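Side-chain contacts in malate dehydrogenase (Entamoeba histolytica, PDB 3I0P), which probably catalyses the NAD-dependent interconversion of malate and oxaloacetate: residues E158-T163 and F266-E271; E272-E275 and K279-L282; T310-D315 and A326-Y331. All coordinates share one frame; numbering follows the deposited sequence.

Contact 1 (E158-T163 and F266-E271). With NAD (nicotinamide-adenine-dinucleotide), chain B.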
loop_
_atom_site.group_PDB
_atom_site.type_symbol
_atom_site.label_atom_id
_atom_site.label_comp_id
_atom_site.label_asym_id
_atom_site.label_seq_id
_atom_site.Cartn_x
_atom_site.Cartn_y
_atom_site.Cartn_z
ATOM N N GLU A 158 -7.303 21.994 -1.399
ATOM C CA GLU A 158 -6.122 22.510 -2.082
ATOM C C GLU A 158 -5.236 21.333 -2.524
ATOM O O GLU A 158 -5.011 20.411 -1.743
ATOM C CB GLU A 158 -5.356 23.410 -1.107
ATOM C CG GLU A 158 -4.298 24.314 -1.729
ATOM C CD GLU A 158 -3.343 24.923 -0.693
ATOM O OE1 GLU A 158 -3.637 24.889 0.528
ATOM O OE2 GLU A 158 -2.284 25.443 -1.114
ATOM N N PRO A 159 -4.747 21.344 -3.784
ATOM C CA PRO A 159 -3.797 20.307 -4.207
ATOM C C PRO A 159 -2.466 20.431 -3.465
ATOM O O PRO A 159 -1.867 21.516 -3.455
ATOM C CB PRO A 159 -3.594 20.596 -5.698
ATOM C CG PRO A 159 -3.958 22.027 -5.867
ATOM C CD PRO A 159 -5.057 22.284 -4.877
ATOM N N ILE A 160 -2.014 19.331 -2.856
ATOM C CA ILE A 160 -0.749 19.311 -2.108
ATOM C C ILE A 160 0.126 18.064 -2.388
ATOM O O ILE A 160 1.361 18.145 -2.396
ATOM C CB ILE A 160 -0.991 19.501 -0.577
ATOM C CG1 ILE A 160 0.324 19.768 0.174
ATOM C CG2 ILE A 160 -1.783 18.322 0.012
ATOM C CD1 ILE A 160 1.040 21.046 -0.248
ATOM N N LEU A 161 -0.520 16.926 -2.624
ATOM C CA LEU A 161 0.180 15.664 -2.839
ATOM C C LEU A 161 0.159 15.289 -4.313
ATOM O O LEU A 161 -0.822 15.557 -5.014
ATOM C CB LEU A 161 -0.487 14.545 -2.030
ATOM C CG LEU A 161 -0.106 14.365 -0.567
ATOM C CD1 LEU A 161 -1.267 13.756 0.215
ATOM C CD2 LEU A 161 1.136 13.507 -0.453
ATOM N N GLY A 162 1.230 14.653 -4.776
ATOM C CA GLY A 162 1.242 14.096 -6.120
ATOM C C GLY A 162 0.239 12.958 -6.224
ATOM O O GLY A 162 -0.378 12.570 -5.227
ATOM N N THR A 163 0.053 12.436 -7.431
ATOM C CA THR A 163 -0.774 11.259 -7.618
ATOM C C THR A 163 -0.036 10.032 -7.072
ATOM O O THR A 163 -0.626 8.961 -6.899
ATOM C CB THR A 163 -1.134 11.064 -9.088
ATOM O OG1 THR A 163 0.025 11.313 -9.897
ATOM C CG2 THR A 163 -2.226 12.041 -9.494
ATOM N N PHE A 266 9.699 17.661 -2.094
ATOM C CA PHE A 266 8.448 17.030 -1.675
ATOM C C PHE A 266 7.284 18.005 -1.783
ATOM O O PHE A 266 7.474 19.221 -1.647
ATOM C CB PHE A 266 8.562 16.466 -0.247
ATOM C CG PHE A 266 9.048 17.465 0.760
ATOM C CD1 PHE A 266 10.411 17.594 1.032
ATOM C CD2 PHE A 266 8.152 18.290 1.434
ATOM C CE1 PHE A 266 10.868 18.535 1.967
ATOM C CE2 PHE A 266 8.603 19.223 2.368
ATOM C CZ PHE A 266 9.961 19.345 2.632
ATOM N N LEU A 267 6.092 17.464 -2.041
ATOM C CA LEU A 267 4.855 18.250 -2.074
ATOM C C LEU A 267 4.965 19.497 -2.967
ATOM O O LEU A 267 5.505 19.425 -4.067
ATOM C CB LEU A 267 4.419 18.618 -0.643
ATOM C CG LEU A 267 4.327 17.486 0.392
ATOM C CD1 LEU A 267 4.316 18.030 1.810
ATOM C CD2 LEU A 267 3.138 16.566 0.168
ATOM N N ASN A 268 4.460 20.629 -2.480
ATOM C CA ASN A 268 4.511 21.922 -3.181
ATOM C C ASN A 268 5.899 22.356 -3.688
ATOM O O ASN A 268 5.984 23.145 -4.622
ATOM C CB ASN A 268 3.891 23.034 -2.313
ATOM C CG ASN A 268 4.686 23.296 -1.021
ATOM O OD1 ASN A 268 4.989 22.374 -0.251
ATOM N ND2 ASN A 268 5.017 24.561 -0.779
ATOM N N HIS A 269 6.972 21.845 -3.083
ATOM C CA HIS A 269 8.333 22.221 -3.492
ATOM C C HIS A 269 8.709 21.752 -4.893
ATOM O O HIS A 269 9.582 22.334 -5.520
ATOM C CB HIS A 269 9.377 21.735 -2.491
ATOM C CG HIS A 269 9.189 22.286 -1.111
ATOM N ND1 HIS A 269 9.782 23.457 -0.689
ATOM C CD2 HIS A 269 8.475 21.823 -0.057
ATOM C CE1 HIS A 269 9.444 23.689 0.567
ATOM N NE2 HIS A 269 8.653 22.713 0.974
ATOM N N ILE A 270 8.069 20.698 -5.388
ATOM C CA ILE A 270 8.365 20.230 -6.740
ATOM C C ILE A 270 8.069 21.345 -7.763
ATOM O O ILE A 270 8.966 21.762 -8.501
ATOM C CB ILE A 270 7.643 18.893 -7.092
ATOM C CG1 ILE A 270 8.157 17.760 -6.198
ATOM C CG2 ILE A 270 7.876 18.537 -8.556
ATOM C CD1 ILE A 270 7.254 16.548 -6.096
ATOM N N GLU A 271 6.825 21.830 -7.773
ATOM C CA GLU A 271 6.403 22.901 -8.666
ATOM C C GLU A 271 7.132 24.218 -8.384
ATOM O O GLU A 271 7.592 24.895 -9.316
ATOM C CB GLU A 271 4.886 23.084 -8.594
ATOM C CG GLU A 271 4.326 24.315 -9.322
ATOM C CD GLU A 271 4.632 24.340 -10.820
ATOM O OE1 GLU A 271 4.679 23.260 -11.457
ATOM O OE2 GLU A 271 4.811 25.452 -11.364
HETATM P PA NAD B . -5.631 2.119 -12.929
HETATM O O1A NAD B . -5.662 1.997 -14.433
HETATM O O2A NAD B . -6.828 2.684 -12.234
HETATM O O5B NAD B . -5.329 0.643 -12.365
HETATM C C5B NAD B . -4.233 -0.120 -12.900
HETATM C C4B NAD B . -3.879 -1.331 -12.026
HETATM O O4B NAD B . -5.048 -1.965 -11.489
HETATM C C3B NAD B . -3.166 -2.417 -12.804
HETATM O O3B NAD B . -2.277 -3.106 -11.909
HETATM C C2B NAD B . -4.282 -3.339 -13.244
HETATM O O2B NAD B . -3.812 -4.669 -13.461
HETATM C C1B NAD B . -5.211 -3.277 -12.048
HETATM N N9A NAD B . -6.650 -3.524 -12.355
HETATM C C8A NAD B . -7.448 -2.787 -13.142
HETATM N N7A NAD B . -8.683 -3.332 -13.126
HETATM C C5A NAD B . -8.655 -4.414 -12.312
HETATM C C6A NAD B . -9.600 -5.361 -11.903
HETATM N N6A NAD B . -10.879 -5.313 -12.348
HETATM N N1A NAD B . -9.233 -6.354 -11.058
HETATM C C2A NAD B . -7.975 -6.435 -10.604
HETATM N N3A NAD B . -7.052 -5.538 -10.975
HETATM C C4A NAD B . -7.367 -4.523 -11.828
HETATM O O3 NAD B . -4.294 2.904 -12.438
HETATM P PN NAD B . -3.914 4.478 -12.616
HETATM O O1N NAD B . -3.865 5.082 -11.234
HETATM O O2N NAD B . -4.758 5.106 -13.698
HETATM O O5D NAD B . -2.413 4.438 -13.173
HETATM C C5D NAD B . -2.146 4.196 -14.558
HETATM C C4D NAD B . -0.658 4.369 -14.851
HETATM O O4D NAD B . -0.252 5.719 -14.608
HETATM C C3D NAD B . 0.212 3.493 -13.958
HETATM O O3D NAD B . 1.052 2.697 -14.806
HETATM C C2D NAD B . 1.000 4.463 -13.078
HETATM O O2D NAD B . 2.352 4.074 -12.777
HETATM C C1D NAD B . 1.009 5.711 -13.931
HETATM N N1N NAD B . 1.235 6.917 -13.137
HETATM C C2N NAD B . 2.467 7.473 -13.157
HETATM C C3N NAD B . 2.729 8.628 -12.414
HETATM C C7N NAD B . 4.093 9.260 -12.421
HETATM O O7N NAD B . 4.278 10.273 -11.759
HETATM N N7N NAD B . 5.065 8.707 -13.143
HETATM C C4N NAD B . 1.702 9.197 -11.655
HETATM C C5N NAD B . 0.440 8.595 -11.646
HETATM C C6N NAD B . 0.230 7.445 -12.407
#
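The carbonyl oxygen of Ile160 faces Leu267 and draws in several groups: the hydroxyl of Ser149 donates a hydrogen bond to it, while Leu267 CA approaches it at 3.5 Å in a CA-H...O contact. Both backbones are locally irregular here. Ile160 and Leu161 together face Val151 as a classic beta bulge, and Phe266 to His269 form a type II' beta turn leading into helix 269-277, closed by the bond from His269 N to Phe266 O (3.0 Å). Leu267 takes the first corner of that turn with a positive phi of 51°. Its branched side chain packs on the bulge. The CD2 methyl of Leu267 lies 3.7 Å from CD2 of Leu161, the two leucines running side by side in the same direction; flexible apolar chains suit this buried place.

The side chain of Ile160 adds a second apolar patch. With CG1 anti to the backbone N (chi1 -168°), CD1 is carried to 4.0 Å from Asn268 CB and alongside Leu267 CB. ND2 of Asn268 bonds to Glu272, while CB of Asn268 faces the isoleucine. Leu311 of the second subunit also packs on Ile160. Beyond Gly162, segment 158-163 reaches the NAD pocket, where Thr163 OG1 lies 3.2 Å from C4N of the nicotinamide ring.

Contact 2 (E272-E275 and K279-L282)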
loop_
_atom_site.group_PDB
_atom_site.type_symbol
_atom_site.label_atom_id
_atom_site.label_comp_id
_atom_site.label_asym_id
_atom_site.label_seq_id
_atom_site.Cartn_x
_atom_site.Cartn_y
_atom_site.Cartn_z
ATOM N N GLU A 272 7.247 24.568 -7.104
ATOM C CA GLU A 272 7.935 25.793 -6.678
ATOM C C GLU A 272 9.382 25.881 -7.160
ATOM O O GLU A 272 9.810 26.938 -7.630
ATOM C CB GLU A 272 7.852 25.971 -5.160
ATOM C CG GLU A 272 6.482 26.458 -4.697
ATOM C CD GLU A 272 6.327 26.509 -3.181
ATOM O OE1 GLU A 272 7.349 26.545 -2.452
ATOM O OE2 GLU A 272 5.161 26.524 -2.722
ATOM N N GLU A 273 10.124 24.777 -7.045
ATOM C CA GLU A 273 11.516 24.728 -7.505
ATOM C C GLU A 273 11.638 24.655 -9.039
ATOM O O GLU A 273 12.680 25.034 -9.590
ATOM C CB GLU A 273 12.296 23.581 -6.849
ATOM C CG GLU A 273 12.444 23.680 -5.342
ATOM C CD GLU A 273 13.181 24.931 -4.882
ATOM O OE1 GLU A 273 14.404 25.037 -5.121
ATOM O OE2 GLU A 273 12.533 25.802 -4.262
ATOM N N LYS A 274 10.590 24.165 -9.713
ATOM C CA LYS A 274 10.530 24.193 -11.180
ATOM C C LYS A 274 10.336 25.634 -11.680
ATOM O O LYS A 274 10.882 26.014 -12.724
ATOM C CB LYS A 274 9.441 23.256 -11.728
ATOM C CG LYS A 274 9.140 23.397 -13.245
ATOM C CD LYS A 274 7.836 24.166 -13.495
ATOM C CE LYS A 274 7.911 25.130 -14.688
ATOM N NZ LYS A 274 7.383 24.602 -15.974
ATOM N N GLU A 275 9.572 26.431 -10.931
ATOM C CA GLU A 275 9.403 27.854 -11.240
ATOM C C GLU A 275 10.700 28.652 -11.076
ATOM O O GLU A 275 10.881 29.666 -11.737
ATOM C CB GLU A 275 8.272 28.472 -10.410
ATOM C CG GLU A 275 6.863 28.233 -10.978
ATOM C CD GLU A 275 5.754 28.557 -9.974
ATOM O OE1 GLU A 275 5.823 29.621 -9.304
ATOM O OE2 GLU A 275 4.803 27.746 -9.854
ATOM N N LYS A 279 13.191 23.140 -14.024
ATOM C CA LYS A 279 13.213 21.674 -14.058
ATOM C C LYS A 279 12.369 21.040 -12.939
ATOM O O LYS A 279 12.490 21.433 -11.773
ATOM C CB LYS A 279 14.656 21.179 -13.920
ATOM C CG LYS A 279 15.661 21.816 -14.880
ATOM C CD LYS A 279 17.086 21.560 -14.428
ATOM C CE LYS A 279 18.095 22.162 -15.392
ATOM N NZ LYS A 279 19.343 21.325 -15.420
ATOM N N PHE A 280 11.525 20.061 -13.293
ATOM C CA PHE A 280 10.814 19.239 -12.298
ATOM C C PHE A 280 11.768 18.231 -11.694
ATOM O O PHE A 280 12.156 17.278 -12.365
ATOM C CB PHE A 280 9.620 18.502 -12.907
ATOM C CG PHE A 280 8.453 19.397 -13.227
ATOM C CD1 PHE A 280 7.662 19.930 -12.206
ATOM C CD2 PHE A 280 8.144 19.707 -14.547
ATOM C CE1 PHE A 280 6.584 20.759 -12.497
ATOM C CE2 PHE A 280 7.072 20.533 -14.854
ATOM C CZ PHE A 280 6.284 21.059 -13.833
ATOM N N SER A 281 12.146 18.449 -10.431
ATOM C CA SER A 281 13.083 17.574 -9.733
ATOM C C SER A 281 12.328 16.756 -8.682
ATOM O O SER A 281 11.702 17.320 -7.785
ATOM C CB SER A 281 14.221 18.393 -9.127
ATOM O OG SER A 281 15.138 17.594 -8.405
ATOM N N LEU A 282 12.404 15.426 -8.823
ATOM C CA LEU A 282 11.537 14.452 -8.126
ATOM C C LEU A 282 12.344 13.366 -7.418
ATOM O O LEU A 282 13.538 13.198 -7.676
ATOM C CB LEU A 282 10.639 13.733 -9.138
ATOM C CG LEU A 282 9.592 14.465 -9.965
ATOM C CD1 LEU A 282 9.083 13.534 -11.035
ATOM C CD2 LEU A 282 8.451 14.919 -9.117
#
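Lys274 lays the aliphatic part of its chain over one face of the Phe280 ring, a CH-pi contact between a helix and the chain that leaves it. The approach starts at the main chain, where Lys274 CA lies 3.4 Å from Lys279 O in a CA-H...O contact. From there CB stays near the same carbonyl oxygen, at 3.6 Å from Lys279 O, and also meets the ring atom CD1. The next carbon does most of the work. Because CG is anti to the backbone N (chi1 170°), it is swung over the aromatic face and sits 3.6 Å from the Phe280 centroid, only 8° off the ring normal. The bend at chi2 lays CD toward the far end of the ring, 3.5 Å from Phe280 CZ. A further bend at chi3 carries the chain onward, and Lys274 CE stands 4.5 Å from Phe280 CZ. The attraction is thus one of methylenes with pi electrons. A lysine suits the place because its methylenes can cover an aromatic face at the partly exposed edge of the protein.

The polar ends nearby look elsewhere: Glu273 pairs with Lys276, and Lys279 points its amine to Asn90. Phenylalanine suits the place because its flat apolar ring can pack against Lys274 on one face while also touching Ile270 and Met67. The whole arrangement lies where helix 269-277 gives way to strand 282-290, which runs between strands 113-121 and 139-145 in the mixed sheet; the ring packs against the side of the helix, on Ile270, Glu271 and Lys274, just before the chain enters the sheet.

Contact 3 (T310-D315 and A326-Y331). With NAD (nicotinamide-adenine-dinucleotide), chain B.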
loop_
_atom_site.group_PDB
_atom_site.type_symbol
_atom_site.label_atom_id
_atom_site.label_comp_id
_atom_site.label_asym_id
_atom_site.label_seq_id
_atom_site.Cartn_x
_atom_site.Cartn_y
_atom_site.Cartn_z
ATOM N N THR A 310 -7.984 -19.058 -7.510
ATOM C CA THR A 310 -9.069 -19.090 -6.538
ATOM C C THR A 310 -9.915 -17.839 -6.665
ATOM O O THR A 310 -11.141 -17.918 -6.699
ATOM C CB THR A 310 -8.533 -19.216 -5.101
ATOM O OG1 THR A 310 -7.757 -20.407 -5.001
ATOM C CG2 THR A 310 -9.673 -19.273 -4.083
ATOM N N LEU A 311 -9.245 -16.694 -6.743
ATOM C CA LEU A 311 -9.924 -15.402 -6.836
ATOM C C LEU A 311 -10.844 -15.341 -8.059
ATOM O O LEU A 311 -12.028 -15.005 -7.931
ATOM C CB LEU A 311 -8.911 -14.247 -6.840
ATOM C CG LEU A 311 -8.225 -13.866 -5.514
ATOM C CD1 LEU A 311 -7.127 -12.841 -5.770
ATOM C CD2 LEU A 311 -9.218 -13.344 -4.470
ATOM N N ARG A 312 -10.301 -15.701 -9.225
ATOM C CA ARG A 312 -11.058 -15.686 -10.486
ATOM C C ARG A 312 -12.216 -16.691 -10.529
ATOM O O ARG A 312 -13.196 -16.479 -11.255
ATOM C CB ARG A 312 -10.122 -15.899 -11.677
ATOM C CG ARG A 312 -9.244 -14.704 -11.959
ATOM C CD ARG A 312 -8.479 -14.882 -13.230
ATOM N NE ARG A 312 -7.203 -15.550 -13.013
ATOM C CZ ARG A 312 -6.024 -14.940 -13.037
ATOM N NH1 ARG A 312 -4.920 -15.630 -12.847
ATOM N NH2 ARG A 312 -5.941 -13.642 -13.257
ATOM N N ASN A 313 -12.103 -17.765 -9.745
ATOM C CA ASN A 313 -13.142 -18.789 -9.648
ATOM C C ASN A 313 -14.319 -18.501 -8.719
ATOM O O ASN A 313 -15.259 -19.293 -8.681
ATOM C CB ASN A 313 -12.532 -20.126 -9.246
ATOM C CG ASN A 313 -12.353 -21.062 -10.418
ATOM O OD1 ASN A 313 -13.257 -21.229 -11.248
ATOM N ND2 ASN A 313 -11.190 -21.694 -10.488
ATOM N N THR A 314 -14.274 -17.402 -7.964
ATOM C CA THR A 314 -15.375 -17.065 -7.049
ATOM C C THR A 314 -16.581 -16.526 -7.817
ATOM O O THR A 314 -16.455 -16.108 -8.967
ATOM C CB THR A 314 -14.959 -16.066 -5.930
ATOM O OG1 THR A 314 -14.392 -14.883 -6.507
ATOM C CG2 THR A 314 -13.958 -16.699 -4.982
ATOM N N ASP A 315 -17.750 -16.547 -7.182
ATOM C CA ASP A 315 -18.983 -16.139 -7.848
ATOM C C ASP A 315 -18.895 -14.705 -8.354
ATOM O O ASP A 315 -18.536 -13.789 -7.612
ATOM C CB ASP A 315 -20.199 -16.310 -6.929
ATOM C CG ASP A 315 -20.534 -17.773 -6.654
ATOM O OD1 ASP A 315 -20.173 -18.654 -7.476
ATOM O OD2 ASP A 315 -21.168 -18.036 -5.607
ATOM N N ALA A 326 -4.188 -8.340 -10.640
ATOM C CA ALA A 326 -3.207 -7.321 -10.979
ATOM C C ALA A 326 -2.361 -7.747 -12.171
ATOM O O ALA A 326 -1.714 -8.797 -12.141
ATOM C CB ALA A 326 -2.328 -7.022 -9.781
ATOM N N GLY A 327 -2.392 -6.942 -13.226
ATOM C CA GLY A 327 -1.538 -7.167 -14.387
ATOM C C GLY A 327 -2.116 -8.028 -15.498
ATOM O O GLY A 327 -1.455 -8.241 -16.514
ATOM N N GLU A 328 -3.341 -8.519 -15.308
ATOM C CA GLU A 328 -4.004 -9.408 -16.280
ATOM C C GLU A 328 -4.442 -8.622 -17.510
ATOM O O GLU A 328 -4.097 -8.986 -18.637
ATOM C CB GLU A 328 -5.203 -10.128 -15.637
ATOM C CG GLU A 328 -5.832 -11.229 -16.470
ATOM C CD GLU A 328 -6.838 -12.073 -15.679
ATOM O OE1 GLU A 328 -7.167 -11.671 -14.533
ATOM O OE2 GLU A 328 -7.290 -13.140 -16.192
ATOM N N LYS A 329 -5.199 -7.547 -17.270
ATOM C CA LYS A 329 -5.595 -6.591 -18.298
ATOM C C LYS A 329 -4.404 -6.076 -19.118
ATOM O O LYS A 329 -4.525 -5.865 -20.333
ATOM C CB LYS A 329 -6.376 -5.421 -17.673
ATOM C CG LYS A 329 -7.881 -5.602 -17.721
ATOM C CD LYS A 329 -8.585 -5.053 -16.498
ATOM C CE LYS A 329 -9.148 -3.662 -16.710
ATOM N NZ LYS A 329 -10.394 -3.514 -15.911
ATOM N N GLU A 330 -3.253 -5.894 -18.467
ATOM C CA GLU A 330 -2.083 -5.389 -19.160
ATOM C C GLU A 330 -1.470 -6.440 -20.057
ATOM O O GLU A 330 -0.976 -6.119 -21.135
ATOM C CB GLU A 330 -1.049 -4.842 -18.187
ATOM C CG GLU A 330 -1.410 -3.470 -17.599
ATOM C CD GLU A 330 -2.418 -3.541 -16.462
ATOM O OE1 GLU A 330 -2.535 -4.601 -15.816
ATOM O OE2 GLU A 330 -3.099 -2.527 -16.214
ATOM N N TYR A 331 -1.496 -7.694 -19.613
ATOM C CA TYR A 331 -0.952 -8.802 -20.399
ATOM C C TYR A 331 -1.755 -8.997 -21.685
ATOM O O TYR A 331 -1.183 -9.102 -22.773
ATOM C CB TYR A 331 -0.891 -10.094 -19.560
ATOM C CG TYR A 331 -0.686 -11.365 -20.360
ATOM C CD1 TYR A 331 0.580 -11.725 -20.837
ATOM C CD2 TYR A 331 -1.767 -12.212 -20.638
ATOM C CE1 TYR A 331 0.761 -12.898 -21.575
ATOM C CE2 TYR A 331 -1.599 -13.379 -21.374
ATOM C CZ TYR A 331 -0.343 -13.715 -21.839
ATOM O OH TYR A 331 -0.197 -14.871 -22.562
HETATM P PA NAD B . -5.631 2.119 -12.929
HETATM O O1A NAD B . -5.662 1.997 -14.433
HETATM O O2A NAD B . -6.828 2.684 -12.234
HETATM O O5B NAD B . -5.329 0.643 -12.365
HETATM C C5B NAD B . -4.233 -0.120 -12.900
HETATM C C4B NAD B . -3.879 -1.331 -12.026
HETATM O O4B NAD B . -5.048 -1.965 -11.489
HETATM C C3B NAD B . -3.166 -2.417 -12.804
HETATM O O3B NAD B . -2.277 -3.106 -11.909
HETATM C C2B NAD B . -4.282 -3.339 -13.244
HETATM O O2B NAD B . -3.812 -4.669 -13.461
HETATM C C1B NAD B . -5.211 -3.277 -12.048
HETATM N N9A NAD B . -6.650 -3.524 -12.355
HETATM C C8A NAD B . -7.448 -2.787 -13.142
HETATM N N7A NAD B . -8.683 -3.332 -13.126
HETATM C C5A NAD B . -8.655 -4.414 -12.312
HETATM C C6A NAD B . -9.600 -5.361 -11.903
HETATM N N6A NAD B . -10.879 -5.313 -12.348
HETATM N N1A NAD B . -9.233 -6.354 -11.058
HETATM C C2A NAD B . -7.975 -6.435 -10.604
HETATM N N3A NAD B . -7.052 -5.538 -10.975
HETATM C C4A NAD B . -7.367 -4.523 -11.828
HETATM O O3 NAD B . -4.294 2.904 -12.438
HETATM P PN NAD B . -3.914 4.478 -12.616
HETATM O O1N NAD B . -3.865 5.082 -11.234
HETATM O O2N NAD B . -4.758 5.106 -13.698
HETATM O O5D NAD B . -2.413 4.438 -13.173
HETATM C C5D NAD B . -2.146 4.196 -14.558
HETATM C C4D NAD B . -0.658 4.369 -14.851
HETATM O O4D NAD B . -0.252 5.719 -14.608
HETATM C C3D NAD B . 0.212 3.493 -13.958
HETATM O O3D NAD B . 1.052 2.697 -14.806
HETATM C C2D NAD B . 1.000 4.463 -13.078
HETATM O O2D NAD B . 2.352 4.074 -12.777
HETATM C C1D NAD B . 1.009 5.711 -13.931
HETATM N N1N NAD B . 1.235 6.917 -13.137
HETATM C C2N NAD B . 2.467 7.473 -13.157
HETATM C C3N NAD B . 2.729 8.628 -12.414
HETATM C C7N NAD B . 4.093 9.260 -12.421
HETATM O O7N NAD B . 4.278 10.273 -11.759
HETATM N N7N NAD B . 5.065 8.707 -13.143
HETATM C C4N NAD B . 1.702 9.197 -11.655
HETATM C C5N NAD B . 0.440 8.595 -11.646
HETATM C C6N NAD B . 0.230 7.445 -12.407
#
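Arg312 of helix 297-312 and Glu328, in the first turn of helix 328-340, have CA atoms 11.1 Å apart, a gap that two long side chains can bridge. Arg312 NH2 meets Glu328 OE1 at 2.6 Å in a salt bridge whose hydrogen bond is weak, bent to 133° at the hydrogen. The carboxylate oxygen lies at the guanidinium edge, yet the planes stand 75° apart, not the coplanar arrangement of a two-pronged pair, and the bond to Glu328 runs from NH2 alone. Glu328 reaches out with CG anti to its backbone N (chi1 -171°) and an extended chain. Each charge has a second partner: Glu174 for Arg312, Arg322 for Glu328.

Next to this bridge, Gly327 at the N-cap position donates from N to the adenosine ribose hydroxyl O2B of NAD (2.7 Å), and O2B donates to Glu330 OE1 (2.7 Å). An acid at this hydroxyl is consistent with NAD being bound rather than its 2'-phosphorylated relative. Gly327 has a positive phi, where a side chain would strike the preceding carbonyl.

The salt bridge thus joins two successive helices beside strand 178-182, whose Cys179 shares backbone hydrogen bonding with Ala326.

The contacts follow one another along the chain without overlapping. Contacts 1 and 2 are neighbours, their centres 11 Å apart, and share helix 269-277: contact 1 meets its beginning, contact 2 its later turns and the exit toward strand 282-290, and Ile270 CD1 touches Leu282 CD2 at 3.6 Å between them. Contact 3 lies far off, with its centre 34 Å from that of contact 1 and 39 Å from that of contact 2. NAD spans part of this gap, its nicotinamide near contact 1 and its adenosine ribose at contact 3. In the dimer, Glu158 and Asn268 of contact 1 meet Asp315 and Thr310 of the second subunit, joining the two regions across the interface.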